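Local structure of tudor domain-containing protein 1 (Homo sapiens, 5M9N) at residues E48-Q53 with I146-A151. The protein probably helps silence transposable elements during spermatogenesis through the piRNA pathway, using extended Tudor domains such as this one to bind arginine-methylated partners such as Piwi proteins. Residues are numbered along the deposited sequence; the frame is centred on the assembly and turned at random. Where two conformers were deposited one is given.
Sequences EDFFCQ and IKCVLA
Phe50 and Cys148 face each other as an antiparallel hydrogen-bonded pair. Cys148 CB lies over one face of the Phe50 ring, toward its rim, 3.6 Å from the centroid in a CH-pi contact. With CG between the backbone N and the carbonyl carbon (chi1 72°), the Phe50 ring leans toward 146-151, and its CE1 edge reaches Leu150 N. Cys148 SG sits obliquely to the ring and meets Cys52 SG at 3.9 Å, too long for a disulfide.

On the other face of the sheet, Lys147 CD sits over one face of the Phe51 ring, toward its rim, 4.0 Å from the centroid in a CH-pi contact. In the conformer described, one of two, bends at chi2 and chi4 carry Lys147 NZ back to Cys148 O, 2.8 Å away and above the carbonyl plane. Phe50 N also donates to Cys148 O. Lys147 NZ makes a weak bond to Glu48 O; its long approach to Asp49 is doubtful.

Cys52 and Ile146 form the next hydrogen-bonded pair, with Ile146 N 2.7 Å from Cys52 O. Strands 36-44 and 189-195 flank the two strands in the mixed sheet of the extended Tudor domain. Val41 and Val191 also touch the Phe50 ring.

The contact thus joins two chemistries. Thiols and aromatic carbon pack on the buried face, while the Lys147 ammonium, in this conformer, probably leans mainly on Cys148 O, with weaker help from Glu48 O.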
loop_
_atom_site.group_PDB
_atom_site.type_symbol
_atom_site.label_atom_id
_atom_site.label_comp_id
_atom_site.label_asym_id
_atom_site.label_seq_id
_atom_site.Cartn_x
_atom_site.Cartn_y
_atom_site.Cartn_z
ATOM N N GLU A 48 1.055 -2.838 13.594
ATOM C CA GLU A 48 2.449 -2.754 13.180
ATOM C C GLU A 48 2.636 -3.029 11.699
ATOM O O GLU A 48 3.754 -3.112 11.249
ATOM C CB GLU A 48 3.294 -3.760 14.029
ATOM C CG GLU A 48 3.619 -3.225 15.429
ATOM C CD GLU A 48 3.580 -4.259 16.534
ATOM O OE1 GLU A 48 3.401 -5.469 16.248
ATOM O OE2 GLU A 48 3.695 -3.882 17.711
ATOM N N ASP A 49 1.561 -3.224 10.941
ATOM C CA ASP A 49 1.661 -3.525 9.526
ATOM C C ASP A 49 0.438 -3.011 8.767
ATOM O O ASP A 49 -0.577 -3.657 8.726
ATOM C CB ASP A 49 1.879 -5.064 9.351
ATOM C CG ASP A 49 2.121 -5.470 7.950
ATOM O OD1 ASP A 49 2.271 -4.658 7.017
ATOM O OD2 ASP A 49 2.129 -6.689 7.724
ATOM N N PHE A 50 0.522 -1.782 8.259
ATOM C CA PHE A 50 -0.595 -1.138 7.595
ATOM C C PHE A 50 -0.081 -0.127 6.593
ATOM O O PHE A 50 1.109 0.123 6.560
ATOM C CB PHE A 50 -1.613 -0.580 8.588
ATOM C CG PHE A 50 -1.155 0.645 9.347
ATOM C CD1 PHE A 50 -0.458 0.524 10.536
ATOM C CD2 PHE A 50 -1.464 1.913 8.890
ATOM C CE1 PHE A 50 -0.021 1.630 11.262
ATOM C CE2 PHE A 50 -1.037 3.016 9.590
ATOM C CZ PHE A 50 -0.343 2.890 10.784
ATOM N N PHE A 51 -0.997 0.435 5.778
ATOM C CA PHE A 51 -0.647 1.282 4.642
ATOM C C PHE A 51 -1.529 2.492 4.584
ATOM O O PHE A 51 -2.725 2.346 4.722
ATOM C CB PHE A 51 -0.854 0.554 3.340
ATOM C CG PHE A 51 0.115 -0.560 3.148
ATOM C CD1 PHE A 51 -0.174 -1.798 3.603
ATOM C CD2 PHE A 51 1.299 -0.316 2.565
ATOM C CE1 PHE A 51 0.740 -2.850 3.420
ATOM C CE2 PHE A 51 2.219 -1.340 2.344
ATOM C CZ PHE A 51 1.927 -2.602 2.757
ATOM N N CYS A 52 -0.927 3.626 4.302
ATOM C CA CYS A 52 -1.678 4.890 4.198
ATOM C C CYS A 52 -1.419 5.381 2.789
ATOM O O CYS A 52 -0.410 5.037 2.165
ATOM C CB CYS A 52 -1.115 5.908 5.221
ATOM S SG CYS A 52 -1.503 5.427 6.905
ATOM N N GLN A 53 -2.358 6.164 2.279
ATOM C CA GLN A 53 -2.130 6.971 1.119
ATOM C C GLN A 53 -2.403 8.447 1.475
ATOM O O GLN A 53 -3.244 8.733 2.313
ATOM C CB GLN A 53 -3.105 6.590 0.003
ATOM C CG GLN A 53 -3.111 5.153 -0.463
ATOM C CD GLN A 53 -4.317 4.832 -1.318
ATOM O OE1 GLN A 53 -5.449 5.149 -0.945
ATOM N NE2 GLN A 53 -4.091 4.238 -2.486
ATOM N N ILE A 146 1.893 3.769 1.576
ATOM C CA ILE A 146 2.987 4.076 2.489
ATOM C C ILE A 146 2.920 3.063 3.629
ATOM O O ILE A 146 1.919 3.000 4.320
ATOM C CB ILE A 146 2.873 5.492 3.025
ATOM C CG1 ILE A 146 3.022 6.520 1.896
ATOM C CG2 ILE A 146 3.962 5.772 4.036
ATOM C CD1 ILE A 146 2.156 7.721 2.135
ATOM N N LYS A 147 3.996 2.275 3.810
ATOM C CA LYS A 147 4.033 1.253 4.832
ATOM C C LYS A 147 4.351 1.860 6.197
ATOM O O LYS A 147 5.336 2.569 6.353
ATOM C CB LYS A 147 5.080 0.185 4.493
ATOM C CG LYS A 147 5.180 -0.901 5.543
ATOM C CD LYS A 147 3.831 -1.518 5.843
ATOM C CE LYS A 147 3.957 -2.372 7.087
ATOM N NZ LYS A 147 4.634 -1.814 8.310
ATOM N N CYS A 148 3.506 1.546 7.174
ATOM C CA CYS A 148 3.485 2.172 8.454
ATOM C C CYS A 148 3.457 1.170 9.587
ATOM O O CYS A 148 2.904 0.072 9.467
ATOM C CB CYS A 148 2.224 3.039 8.579
ATOM S SG CYS A 148 2.224 4.426 7.422
ATOM N N VAL A 149 4.019 1.615 10.715
ATOM C CA VAL A 149 3.910 0.981 11.986
ATOM C C VAL A 149 3.426 2.052 12.987
ATOM O O VAL A 149 3.936 3.142 12.978
ATOM C CB VAL A 149 5.313 0.596 12.451
ATOM C CG1 VAL A 149 5.293 0.042 13.876
ATOM C CG2 VAL A 149 5.938 -0.360 11.459
ATOM N N LEU A 150 2.459 1.704 13.817
ATOM C CA LEU A 150 1.837 2.634 14.717
ATOM C C LEU A 150 2.771 2.885 15.914
ATOM O O LEU A 150 3.120 1.942 16.599
ATOM C CB LEU A 150 0.475 2.099 15.176
ATOM C CG LEU A 150 -0.327 3.213 15.883
ATOM C CD1 LEU A 150 -0.815 4.260 14.887
ATOM C CD2 LEU A 150 -1.514 2.689 16.652
ATOM N N ALA A 151 3.212 4.133 16.099
ATOM C CA ALA A 151 4.118 4.585 17.206
ATOM C C ALA A 151 3.566 4.387 18.599
ATOM O O ALA A 151 2.367 4.536 18.836
ATOM C CB ALA A 151 4.483 6.083 17.062
#